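Local coordinates for 3-Hydroxyacyl-CoA dehydrogenase (Ralstonia eutropha H16, PDB 4PZC), which catalyses the NAD-dependent oxidation of (S)-3-hydroxyacyl-CoA thioesters such as 3-hydroxybutyryl-CoA, and the reverse reduction, at residues V30-S35 and T75-L80. Residues are numbered along the deposited sequence; the frame is centred on the assembly and turned at random.
Sequences VMVDIS and TSYDDL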
ATOM      1  N   VAL A  30      22.609   2.200  28.571  1.00 79.03           N
ATOM      2  CA  VAL A  30      23.681   3.201  28.535  1.00 85.04           C
ATOM      3  C   VAL A  30      23.518   4.033  27.248  1.00 84.29           C
ATOM      4  O   VAL A  30      23.767   3.525  26.148  1.00 86.38           O
ATOM      5  CB  VAL A  30      25.080   2.524  28.573  1.00 89.12           C
ATOM      6  CG1 VAL A  30      26.201   3.542  28.418  1.00 96.00           C
ATOM      7  CG2 VAL A  30      25.267   1.738  29.861  1.00 89.62           C
ATOM      8  N   MET A  31      23.093   5.293  27.372  1.00 77.78           N
ATOM      9  CA  MET A  31      22.788   6.110  26.184  1.00 77.20           C
ATOM     10  C   MET A  31      23.772   7.252  25.992  1.00 73.05           C
ATOM     11  O   MET A  31      23.662   8.281  26.652  1.00 77.28           O
ATOM     12  CB  MET A  31      21.368   6.678  26.257  1.00 79.36           C
ATOM     13  CG  MET A  31      20.851   7.171  24.914  1.00 82.39           C
ATOM     14  SD  MET A  31      19.950   8.732  24.960  1.00 87.24           S
ATOM     15  CE  MET A  31      18.505   8.288  25.904  1.00 87.19           C
ATOM     16  N   VAL A  32      24.699   7.083  25.053  1.00 69.05           N
ATOM     17  CA  VAL A  32      25.792   8.034  24.854  1.00 66.01           C
ATOM     18  C   VAL A  32      25.418   9.078  23.796  1.00 64.14           C
ATOM     19  O   VAL A  32      24.518   8.853  23.005  1.00 70.54           O
ATOM     20  CB  VAL A  32      27.092   7.295  24.464  1.00 66.70           C
ATOM     21  CG1 VAL A  32      28.297   8.225  24.573  1.00 72.63           C
ATOM     22  CG2 VAL A  32      27.306   6.077  25.350  1.00 63.06           C
ATOM     23  N   ASP A  33      26.081  10.229  23.809  1.00 63.78           N
ATOM     24  CA  ASP A  33      25.950  11.258  22.748  1.00 66.68           C
ATOM     25  C   ASP A  33      26.971  12.365  23.047  1.00 72.01           C
ATOM     26  O   ASP A  33      27.428  12.490  24.186  1.00 85.64           O
ATOM     27  CB  ASP A  33      24.514  11.830  22.656  1.00 66.43           C
ATOM     28  CG  ASP A  33      24.214  12.515  21.305  1.00 59.73           C
ATOM     29  OD1 ASP A  33      25.083  13.210  20.764  1.00 52.82           O
ATOM     30  OD2 ASP A  33      23.091  12.387  20.787  1.00 60.16           O
ATOM     31  N   ILE A  34      27.335  13.160  22.039  1.00 78.95           N
ATOM     32  CA  ILE A  34      28.518  14.046  22.138  1.00 81.91           C
ATOM     33  C   ILE A  34      28.472  15.182  23.172  1.00 82.40           C
ATOM     34  O   ILE A  34      29.524  15.561  23.662  1.00 83.44           O
ATOM     35  CB  ILE A  34      28.965  14.619  20.765  1.00 86.54           C
ATOM     36  CG1 ILE A  34      27.808  15.355  20.060  1.00 85.79           C
ATOM     37  CG2 ILE A  34      29.583  13.513  19.902  1.00 83.27           C
ATOM     38  CD1 ILE A  34      28.236  16.131  18.831  1.00 89.82           C
ATOM     39  N   SER A  35      27.301  15.728  23.510  1.00 86.28           N
ATOM     40  CA  SER A  35      27.211  16.728  24.608  1.00 88.44           C
ATOM     41  C   SER A  35      26.349  16.253  25.791  1.00 90.68           C
ATOM     42  O   SER A  35      25.658  15.229  25.703  1.00 93.02           O
ATOM     43  CB  SER A  35      26.728  18.106  24.088  1.00 85.13           C
ATOM     44  OG  SER A  35      25.422  18.074  23.532  1.00 78.19           O
ATOM     45  N   THR A  75      28.409  10.598  28.423  1.00 77.07           N
ATOM     46  CA  THR A  75      29.191  11.070  27.257  1.00 83.43           C
ATOM     47  C   THR A  75      30.498  10.295  27.098  1.00 84.15           C
ATOM     48  O   THR A  75      31.246  10.524  26.146  1.00 81.59           O
ATOM     49  CB  THR A  75      29.530  12.586  27.315  1.00 84.97           C
ATOM     50  OG1 THR A  75      30.553  12.836  28.289  1.00 90.52           O
ATOM     51  CG2 THR A  75      28.308  13.414  27.666  1.00 85.27           C
ATOM     52  N   SER A  76      30.779   9.400  28.044  1.00 87.02           N
ATOM     53  CA  SER A  76      31.958   8.555  27.981  1.00 92.27           C
ATOM     54  C   SER A  76      31.535   7.328  27.230  1.00 89.69           C
ATOM     55  O   SER A  76      30.560   6.672  27.585  1.00 96.02           O
ATOM     56  CB  SER A  76      32.434   8.157  29.377  1.00 96.34           C
ATOM     57  OG  SER A  76      32.089   9.153  30.325  1.00107.34           O
ATOM     58  N   TYR A  77      32.288   7.003  26.203  1.00 87.99           N
ATOM     59  CA  TYR A  77      31.926   5.911  25.328  1.00 92.80           C
ATOM     60  C   TYR A  77      32.569   4.639  25.873  1.00 89.55           C
ATOM     61  O   TYR A  77      32.313   3.541  25.372  1.00 83.20           O
ATOM     62  CB  TYR A  77      32.350   6.225  23.895  1.00 98.30           C
ATOM     63  CG  TYR A  77      32.199   7.695  23.578  1.00111.66           C
ATOM     64  CD1 TYR A  77      33.207   8.614  23.938  1.00121.07           C
ATOM     65  CD2 TYR A  77      31.055   8.184  22.948  1.00113.52           C
ATOM     66  CE1 TYR A  77      33.084   9.966  23.669  1.00120.76           C
ATOM     67  CE2 TYR A  77      30.919   9.541  22.674  1.00123.59           C
ATOM     68  CZ  TYR A  77      31.938  10.428  23.035  1.00126.96           C
ATOM     69  OH  TYR A  77      31.826  11.774  22.773  1.00116.07           O
ATOM     70  N   ASP A  78      33.395   4.800  26.913  1.00 89.28           N
ATOM     71  CA  ASP A  78      33.860   3.676  27.729  1.00 86.94           C
ATOM     72  C   ASP A  78      32.716   3.042  28.535  1.00 81.35           C
ATOM     73  O   ASP A  78      32.814   1.878  28.924  1.00 76.96           O
ATOM     74  CB  ASP A  78      35.013   4.103  28.652  1.00 88.09           C
ATOM     75  CG  ASP A  78      36.359   4.153  27.927  1.00 96.43           C
ATOM     76  OD1 ASP A  78      37.000   3.079  27.815  1.00 95.94           O
ATOM     77  OD2 ASP A  78      36.777   5.254  27.480  1.00 90.40           O
ATOM     78  N   ASP A  79      31.620   3.776  28.751  1.00 78.22           N
ATOM     79  CA  ASP A  79      30.471   3.233  29.502  1.00 81.84           C
ATOM     80  C   ASP A  79      29.834   2.040  28.775  1.00 82.14           C
ATOM     81  O   ASP A  79      29.136   1.219  29.366  1.00 71.44           O
ATOM     82  CB  ASP A  79      29.446   4.345  29.800  1.00 79.46           C
ATOM     83  CG  ASP A  79      29.983   5.386  30.809  1.00 74.81           C
ATOM     84  OD1 ASP A  79      31.171   5.309  31.172  1.00 72.94           O
ATOM     85  OD2 ASP A  79      29.238   6.288  31.244  1.00 65.69           O
ATOM     86  N   LEU A  80      30.149   1.934  27.492  1.00 91.42           N
ATOM     87  CA  LEU A  80      29.707   0.823  26.660  1.00 94.52           C
ATOM     88  C   LEU A  80      30.432  -0.499  26.952  1.00 92.66           C
ATOM     89  O   LEU A  80      30.091  -1.526  26.361  1.00 90.16           O
ATOM     90  CB  LEU A  80      29.856   1.207  25.178  1.00 91.46           C
ATOM     91  CG  LEU A  80      29.128   2.511  24.802  1.00 87.92           C
ATOM     92  CD1 LEU A  80      29.292   2.862  23.330  1.00 86.91           C
ATOM     93  CD2 LEU A  80      27.655   2.427  25.177  1.00 84.05           C
TER
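Asp33, whose backbone O lies 3.7 Å from Thr75 CG2, has both carboxylate oxygens bonded. OD1 accepts from Ile34 N at 2.6 Å through its anti lone pair, on a bent path (137° at the hydrogen), while OD2 bonds to Ala11 N. Thr75 CG2 also lies 3.8 Å from Ser35 O, so one methyl rests against two carbonyl oxygens of the turn; Ser35 OG caps Ala38 N at the start of helix 36-54. No hydrogen bond joins 30-35 to 75-80, and the rest of the contact is mostly apolar.

Strand 28-32 is the second strand of the NAD-binding Rossmann domain, hydrogen-bonded to strand 5-9, and the loop after strand 71-72 packs against Val30 and Val32. Asp33 follows the strand end and binds NAD+, consistent with the acidic residue that takes the adenosine ribose in such folds; no cofactor is bound to this chain.

Val32 does much of the work. It turns CG1 opposite its backbone N (chi1 -167°), sending one methyl to Tyr77 and the other to Leu80. CG1 meets the CD2/CE2 side of the Tyr77 ring obliquely, and CG2 sits 3.7 Å from Leu80 CD2. The same Leu80 CD2 reaches Val30 CG1, again at 3.7 Å, thus bridging two valines on one side of strand 28-32; Met31 points the other way. Val30 CG1 further abuts Asp79 CB at 3.6 Å, the two side chains crossing at nearly a right angle, while Asp79 OD2 bonds to Ser74 OG. Within the loop, Thr75 O sits over one face of the Tyr77 ring, nearer its rim than its centre, and Tyr77 OH extends to the CG2 methyl of Ile34.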